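Local coordinates for protein mRNA interferase toxin RelE (Escherichia coli, PDB 4FXI) that cleaves mRNA in the ribosomal A site with high codon specificity, inhibiting translation during amino acid starvation as the toxin of a type II toxin-antitoxin pair, at residues R16-S20 / T21-Q25; Y87-A90 / V91-L95. The protein carries 1 engineered substitution. All coordinates share one frame; numbering follows the deposited sequence.

Overall arrangement
Contact 1 joins helix 9-17 to helix 20-35 in the helical hairpin near the start of the chain, and contact 2 lies in helix 85-94 at its end. Their centres are 21 Å apart and their nearest atoms about 10 Å, so they do not touch. Strand 60-67 of the mixed sheet links them: L18 and V22 lean on Y60, while Y87 packs on R61 and V63. The Y87 side chain is about 3 Å from that of K52, the proposed proton acceptor, and about 4 Å from that of R61, a proposed transition-state stabiliser; V22 is about 8 Å from R61. Y87, R61 and K54 all bind a sulfate, placing the active site beside contact 2.

Contact 1 of 2, residues R16-S20 / T21-Q25; sequences RKLGS and TVREQ
V22 meets L18 at the short turn of a helical hairpin, where helix 9-17 ends and helix 20-35 begins with G19 as its N-cap residue. The two side chains cross at about a right angle, V22 CG1 lying 4.0 Å from L18 CG, and both also rest on Y60 of strand 60-67. R23 comes next and does most of the joining. Its backbone N closes the first helical turn on G19 O (3.0 Å, N-H...O angle 161°), and L18 CD2 lies 3.8 Å from R23 CA. Beyond that the side chain leaves with CG anti to the backbone N (chi1 -177°), then bends at chi3 (-54°), which brings the guanidinium back over the turn. There NE donates to the carbonyl of W15, NH2 comes 2.8 Å from R16 O, and G19 O sits over one face of the group, toward its rim. The end of the first helix is thus tied to the start of the second by one arginine. E24 continues the helical pattern, its N bonding to S20 O at 3.1 Å. The E24 side chain starts out beside the same oxygen, its CG 3.4 Å from S20 O.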
ATOM      1  N   ARG A  16       6.395  -6.562   8.242  1.00 39.85           N
ATOM      2  CA  ARG A  16       7.068  -7.715   8.835  1.00 40.33           C
ATOM      3  C   ARG A  16       6.241  -8.366   9.954  1.00 45.66           C
ATOM      4  O   ARG A  16       6.403  -9.555  10.240  1.00 43.08           O
ATOM      5  CB  ARG A  16       8.483  -7.351   9.307  1.00 41.63           C
ATOM      6  CG  ARG A  16       9.248  -6.449   8.335  1.00 46.50           C
ATOM      7  CD  ARG A  16      10.382  -7.150   7.572  1.00 50.01           C
ATOM      8  NE  ARG A  16       9.898  -8.115   6.596  1.00 47.97           N
ATOM      9  CZ  ARG A  16      10.308  -8.200   5.328  1.00 45.00           C
ATOM     10  NH1 ARG A  16      11.228  -7.382   4.846  1.00 40.78           N
ATOM     11  NH2 ARG A  16       9.790  -9.122   4.536  1.00 39.57           N
ATOM     12  N   LYS A  17       5.345  -7.601  10.576  1.00 47.38           N
ATOM     13  CA  LYS A  17       4.470  -8.147  11.619  1.00 53.91           C
ATOM     14  C   LYS A  17       3.296  -8.945  11.045  1.00 53.57           C
ATOM     15  O   LYS A  17       2.700  -9.772  11.729  1.00 52.62           O
ATOM     16  CB  LYS A  17       3.944  -7.040  12.538  1.00 51.51           C
ATOM     17  CG  LYS A  17       4.960  -6.541  13.548  1.00 59.06           C
ATOM     18  CD  LYS A  17       4.275  -5.835  14.708  1.00 62.93           C
ATOM     19  CE  LYS A  17       5.278  -5.444  15.786  1.00 73.41           C
ATOM     20  NZ  LYS A  17       4.609  -4.914  17.010  1.00 78.57           N
ATOM     21  N   LEU A  18       2.973  -8.680   9.786  1.00 43.49           N
ATOM     22  CA  LEU A  18       1.903  -9.375   9.082  1.00 43.16           C
ATOM     23  C   LEU A  18       2.008 -10.904   9.213  1.00 47.39           C
ATOM     24  O   LEU A  18       3.103 -11.455   9.285  1.00 42.78           O
ATOM     25  CB  LEU A  18       1.975  -8.988   7.606  1.00 48.92           C
ATOM     26  CG  LEU A  18       0.783  -8.467   6.813  1.00 47.69           C
ATOM     27  CD1 LEU A  18      -0.046  -7.464   7.596  1.00 41.19           C
ATOM     28  CD2 LEU A  18       1.311  -7.842   5.523  1.00 44.07           C
ATOM     29  N   GLY A  19       0.869 -11.586   9.244  1.00 43.56           N
ATOM     30  CA  GLY A  19       0.867 -13.038   9.162  1.00 43.84           C
ATOM     31  C   GLY A  19       1.427 -13.503   7.829  1.00 46.03           C
ATOM     32  O   GLY A  19       1.413 -12.760   6.842  1.00 43.05           O
ATOM     33  N   SER A  20       1.923 -14.735   7.798  1.00 49.08           N
ATOM     34  CA  SER A  20       2.609 -15.265   6.621  1.00 49.85           C
ATOM     35  C   SER A  20       1.706 -15.341   5.384  1.00 46.85           C
ATOM     36  O   SER A  20       2.081 -14.883   4.299  1.00 45.51           O
ATOM     37  CB  SER A  20       3.204 -16.642   6.931  1.00 52.95           C
ATOM     38  OG  SER A  20       3.979 -17.122   5.849  1.00 64.97           O
ATOM     39  N   THR A  21       0.516 -15.909   5.539  1.00 43.39           N
ATOM     40  CA  THR A  21      -0.359 -16.095   4.390  1.00 49.49           C
ATOM     41  C   THR A  21      -0.836 -14.762   3.818  1.00 48.61           C
ATOM     42  O   THR A  21      -0.931 -14.614   2.606  1.00 47.01           O
ATOM     43  CB  THR A  21      -1.565 -17.005   4.707  1.00 53.80           C
ATOM     44  OG1 THR A  21      -2.556 -16.265   5.429  1.00 64.21           O
ATOM     45  CG2 THR A  21      -1.121 -18.203   5.528  1.00 52.42           C
ATOM     46  N   VAL A  22      -1.120 -13.796   4.689  1.00 47.26           N
ATOM     47  CA  VAL A  22      -1.576 -12.479   4.249  1.00 34.51           C
ATOM     48  C   VAL A  22      -0.459 -11.677   3.569  1.00 38.49           C
ATOM     49  O   VAL A  22      -0.686 -11.011   2.556  1.00 41.23           O
ATOM     50  CB  VAL A  22      -2.195 -11.664   5.415  1.00 42.09           C
ATOM     51  CG1 VAL A  22      -2.400 -10.206   5.016  1.00 42.96           C
ATOM     52  CG2 VAL A  22      -3.520 -12.276   5.836  1.00 47.60           C
ATOM     53  N   ARG A  23       0.746 -11.745   4.116  1.00 37.98           N
ATOM     54  CA  ARG A  23       1.874 -11.052   3.497  1.00 39.15           C
ATOM     55  C   ARG A  23       2.149 -11.577   2.088  1.00 36.26           C
ATOM     56  O   ARG A  23       2.389 -10.794   1.172  1.00 38.32           O
ATOM     57  CB  ARG A  23       3.138 -11.178   4.345  1.00 40.74           C
ATOM     58  CG  ARG A  23       4.325 -10.411   3.780  1.00 40.99           C
ATOM     59  CD  ARG A  23       5.605 -10.686   4.569  1.00 48.08           C
ATOM     60  NE  ARG A  23       5.431 -10.443   5.994  1.00 65.07           N
ATOM     61  CZ  ARG A  23       5.413 -11.393   6.924  1.00 59.03           C
ATOM     62  NH1 ARG A  23       5.569 -12.670   6.589  1.00 55.79           N
ATOM     63  NH2 ARG A  23       5.244 -11.062   8.194  1.00 64.45           N
ATOM     64  N   GLU A  24       2.110 -12.896   1.917  1.00 37.42           N
ATOM     65  CA  GLU A  24       2.379 -13.493   0.609  1.00 37.65           C
ATOM     66  C   GLU A  24       1.331 -13.079  -0.417  1.00 38.84           C
ATOM     67  O   GLU A  24       1.644 -12.917  -1.600  1.00 38.59           O
ATOM     68  CB  GLU A  24       2.459 -15.023   0.690  1.00 41.57           C
ATOM     69  CG  GLU A  24       3.688 -15.559   1.436  1.00 51.33           C
ATOM     70  CD  GLU A  24       5.011 -15.080   0.844  1.00 61.73           C
ATOM     71  OE1 GLU A  24       5.886 -14.645   1.622  1.00 67.44           O
ATOM     72  OE2 GLU A  24       5.182 -15.137  -0.393  1.00 60.36           O
ATOM     73  N   GLN A  25       0.088 -12.936   0.036  1.00 38.27           N
ATOM     74  CA  GLN A  25      -1.010 -12.510  -0.830  1.00 43.19           C
ATOM     75  C   GLN A  25      -0.782 -11.086  -1.307  1.00 36.51           C
ATOM     76  O   GLN A  25      -0.915 -10.786  -2.495  1.00 32.49           O
ATOM     77  CB  GLN A  25      -2.343 -12.570  -0.082  1.00 42.64           C
ATOM     78  CG  GLN A  25      -2.843 -13.968   0.211  1.00 50.84           C
ATOM     79  CD  GLN A  25      -4.192 -13.958   0.900  1.00 53.34           C
ATOM     80  OE1 GLN A  25      -5.228 -13.762   0.262  1.00 51.88           O
ATOM     81  NE2 GLN A  25      -4.185 -14.154   2.210  1.00 53.27           N
TER

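Contact 2 of 2, residues Y87-A90 / V91-L95; sequences YSEA and VKRIL. With SO4 (sulfate ion), chain D.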
ATOM      1  N   TYR A  87      -6.482   3.522   6.303  1.00 38.34           N
ATOM      2  CA  TYR A  87      -6.603   4.727   5.486  1.00 45.06           C
ATOM      3  C   TYR A  87      -6.334   6.017   6.262  1.00 45.44           C
ATOM      4  O   TYR A  87      -5.683   6.927   5.754  1.00 40.07           O
ATOM      5  CB  TYR A  87      -7.980   4.768   4.815  1.00 39.76           C
ATOM      6  CG  TYR A  87      -8.206   3.587   3.895  1.00 40.77           C
ATOM      7  CD1 TYR A  87      -7.398   3.396   2.777  1.00 45.44           C
ATOM      8  CD2 TYR A  87      -9.199   2.650   4.155  1.00 48.81           C
ATOM      9  CE1 TYR A  87      -7.586   2.320   1.936  1.00 45.55           C
ATOM     10  CE2 TYR A  87      -9.392   1.566   3.316  1.00 52.64           C
ATOM     11  CZ  TYR A  87      -8.583   1.411   2.206  1.00 50.26           C
ATOM     12  OH  TYR A  87      -8.764   0.339   1.364  1.00 56.12           O
ATOM     13  N   SER A  88      -6.823   6.095   7.496  1.00 48.21           N
ATOM     14  CA  SER A  88      -6.551   7.269   8.318  1.00 51.31           C
ATOM     15  C   SER A  88      -5.063   7.350   8.674  1.00 51.12           C
ATOM     16  O   SER A  88      -4.485   8.435   8.715  1.00 47.32           O
ATOM     17  CB  SER A  88      -7.424   7.278   9.572  1.00 54.77           C
ATOM     18  OG  SER A  88      -8.779   7.542   9.235  1.00 55.56           O
ATOM     19  N   GLU A  89      -4.437   6.198   8.905  1.00 51.36           N
ATOM     20  CA  GLU A  89      -3.000   6.167   9.160  1.00 42.66           C
ATOM     21  C   GLU A  89      -2.206   6.642   7.945  1.00 42.74           C
ATOM     22  O   GLU A  89      -1.223   7.370   8.076  1.00 42.99           O
ATOM     23  CB  GLU A  89      -2.537   4.764   9.561  1.00 50.51           C
ATOM     24  CG  GLU A  89      -2.438   4.560  11.061  1.00 70.58           C
ATOM     25  CD  GLU A  89      -1.562   5.601  11.738  1.00 81.06           C
ATOM     26  OE1 GLU A  89      -1.999   6.164  12.762  1.00 92.39           O
ATOM     27  OE2 GLU A  89      -0.439   5.853  11.253  1.00 83.22           O
ATOM     28  N   ALA A  90      -2.632   6.222   6.762  1.00 37.48           N
ATOM     29  CA  ALA A  90      -1.964   6.648   5.535  1.00 37.42           C
ATOM     30  C   ALA A  90      -2.001   8.173   5.390  1.00 40.63           C
ATOM     31  O   ALA A  90      -0.989   8.797   5.069  1.00 42.61           O
ATOM     32  CB  ALA A  90      -2.590   5.972   4.319  1.00 33.80           C
ATOM     33  N   VAL A  91      -3.162   8.776   5.636  1.00 39.79           N
ATOM     34  CA  VAL A  91      -3.273  10.225   5.533  1.00 35.94           C
ATOM     35  C   VAL A  91      -2.367  10.897   6.555  1.00 41.68           C
ATOM     36  O   VAL A  91      -1.620  11.820   6.235  1.00 43.41           O
ATOM     37  CB  VAL A  91      -4.726  10.729   5.762  1.00 39.79           C
ATOM     38  CG1 VAL A  91      -4.761  12.228   5.638  1.00 51.58           C
ATOM     39  CG2 VAL A  91      -5.679  10.096   4.766  1.00 51.59           C
ATOM     40  N   LYS A  92      -2.435  10.409   7.787  1.00 43.67           N
ATOM     41  CA  LYS A  92      -1.606  10.905   8.878  1.00 49.37           C
ATOM     42  C   LYS A  92      -0.105  10.868   8.555  1.00 40.44           C
ATOM     43  O   LYS A  92       0.625  11.803   8.864  1.00 46.71           O
ATOM     44  CB  LYS A  92      -1.905  10.094  10.142  1.00 58.10           C
ATOM     45  CG  LYS A  92      -1.443  10.714  11.443  1.00 60.54           C
ATOM     46  CD  LYS A  92      -2.227  10.113  12.606  1.00 63.78           C
ATOM     47  CE  LYS A  92      -1.800  10.679  13.950  1.00 79.21           C
ATOM     48  NZ  LYS A  92      -0.537  10.058  14.438  1.00 82.41           N
ATOM     49  N   ARG A  93       0.358   9.791   7.933  1.00 40.97           N
ATOM     50  CA  ARG A  93       1.786   9.640   7.656  1.00 40.08           C
ATOM     51  C   ARG A  93       2.272  10.468   6.467  1.00 44.16           C
ATOM     52  O   ARG A  93       3.466  10.710   6.320  1.00 45.72           O
ATOM     53  CB  ARG A  93       2.139   8.166   7.451  1.00 41.35           C
ATOM     54  CG  ARG A  93       1.970   7.328   8.708  1.00 45.64           C
ATOM     55  CD  ARG A  93       2.210   5.842   8.451  1.00 44.63           C
ATOM     56  NE  ARG A  93       1.822   5.051   9.615  1.00 40.51           N
ATOM     57  CZ  ARG A  93       1.738   3.727   9.627  1.00 44.27           C
ATOM     58  NH1 ARG A  93       2.023   3.030   8.535  1.00 35.46           N
ATOM     59  NH2 ARG A  93       1.374   3.100  10.739  1.00 43.64           N
ATOM     60  N   ILE A  94       1.343  10.882   5.614  1.00 36.94           N
ATOM     61  CA  ILE A  94       1.662  11.718   4.462  1.00 40.95           C
ATOM     62  C   ILE A  94       1.744  13.199   4.853  1.00 42.09           C
ATOM     63  O   ILE A  94       2.533  13.952   4.286  1.00 42.13           O
ATOM     64  CB  ILE A  94       0.622  11.515   3.330  1.00 59.35           C
ATOM     65  CG1 ILE A  94       0.781  10.125   2.724  1.00 71.74           C
ATOM     66  CG2 ILE A  94       0.778  12.550   2.231  1.00 64.97           C
ATOM     67  CD1 ILE A  94       2.157   9.883   2.134  1.00 73.91           C
ATOM     68  N   LEU A  95       0.945  13.597   5.842  1.00 41.92           N
ATOM     69  CA  LEU A  95       0.886  14.997   6.291  1.00 37.77           C
ATOM     70  C   LEU A  95       2.142  15.486   7.010  1.00 46.05           C
ATOM     71  O   LEU A  95       2.891  14.709   7.612  1.00 46.19           O
ATOM     72  CB  LEU A  95      -0.332  15.212   7.193  1.00 43.93           C
ATOM     73  CG  LEU A  95      -1.716  15.322   6.552  1.00 48.44           C
ATOM     74  CD1 LEU A  95      -2.782  15.346   7.639  1.00 49.53           C
ATOM     75  CD2 LEU A  95      -1.811  16.586   5.710  1.00 48.29           C
ATOM     76  OXT LEU A  95       2.426  16.691   7.025  1.00 41.61           O
TER
HETATM   77  S   SO4 D 101     -12.134  -1.097   1.428  1.00 79.02           S
HETATM   78  O1  SO4 D 101     -12.625  -0.982   0.057  1.00 76.76           O
HETATM   79  O2  SO4 D 101     -12.455   0.125   2.161  1.00 80.97           O
HETATM   80  O3  SO4 D 101     -12.758  -2.246   2.081  1.00 76.48           O
HETATM   81  O4  SO4 D 101     -10.687  -1.282   1.417  1.00 88.10           O
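Y87 and V91 are joined by an i to i+4 backbone bond of the C-terminal helix 85-94: V91 N donates to Y87 O, and V91 CG2 packs 3.3 Å from that oxygen. The Y87 ring leaves the helix in another direction, past R61 and V63 of strand 60-67, and its OH donates to O4 of a bound sulfate at 2.5 Å. This oxygen meets the ring at its edge, in the ring plane. R61 NE and K54 NZ hold the same anion.

S88 adds the next backbone bond, from K92 N to S88 O at 3.0 Å, and K92 CB lies 3.4 Å from the same carbonyl. E89 gives the contact its charged pair. Bent at chi2 (-54°), its chain carries OE2 to 2.9 Å from R93 NE in a salt bridge, but the hydrogen bond within it is weak, with an N-H...O angle of 125° and the carboxylate and guanidinium planes 54° apart. E89 CB sits over one face of that guanidinium, toward its rim. K92 runs alongside E89 and points the same way, NZ staying 4.5 Å from E89 OE1, too far for an ion pair though the opposite charges are near each other. A90 turns its methyl onto I76 and S77 of the sheet, while its carbonyl accepts I94 N at 3.2 Å.

R93 has further partners across the fold: NH2 pairs with E14, and NH1 donates to the backbone O of I76. The guanidinium therefore joins the end of the helix to helix 9-17 and the sheet. At the other end, the sulfate probably comes from the crystallisation liquor, but it is gripped by Y87 and the two proposed transition-state stabilisers, consistent with a site suited to an RNA phosphate.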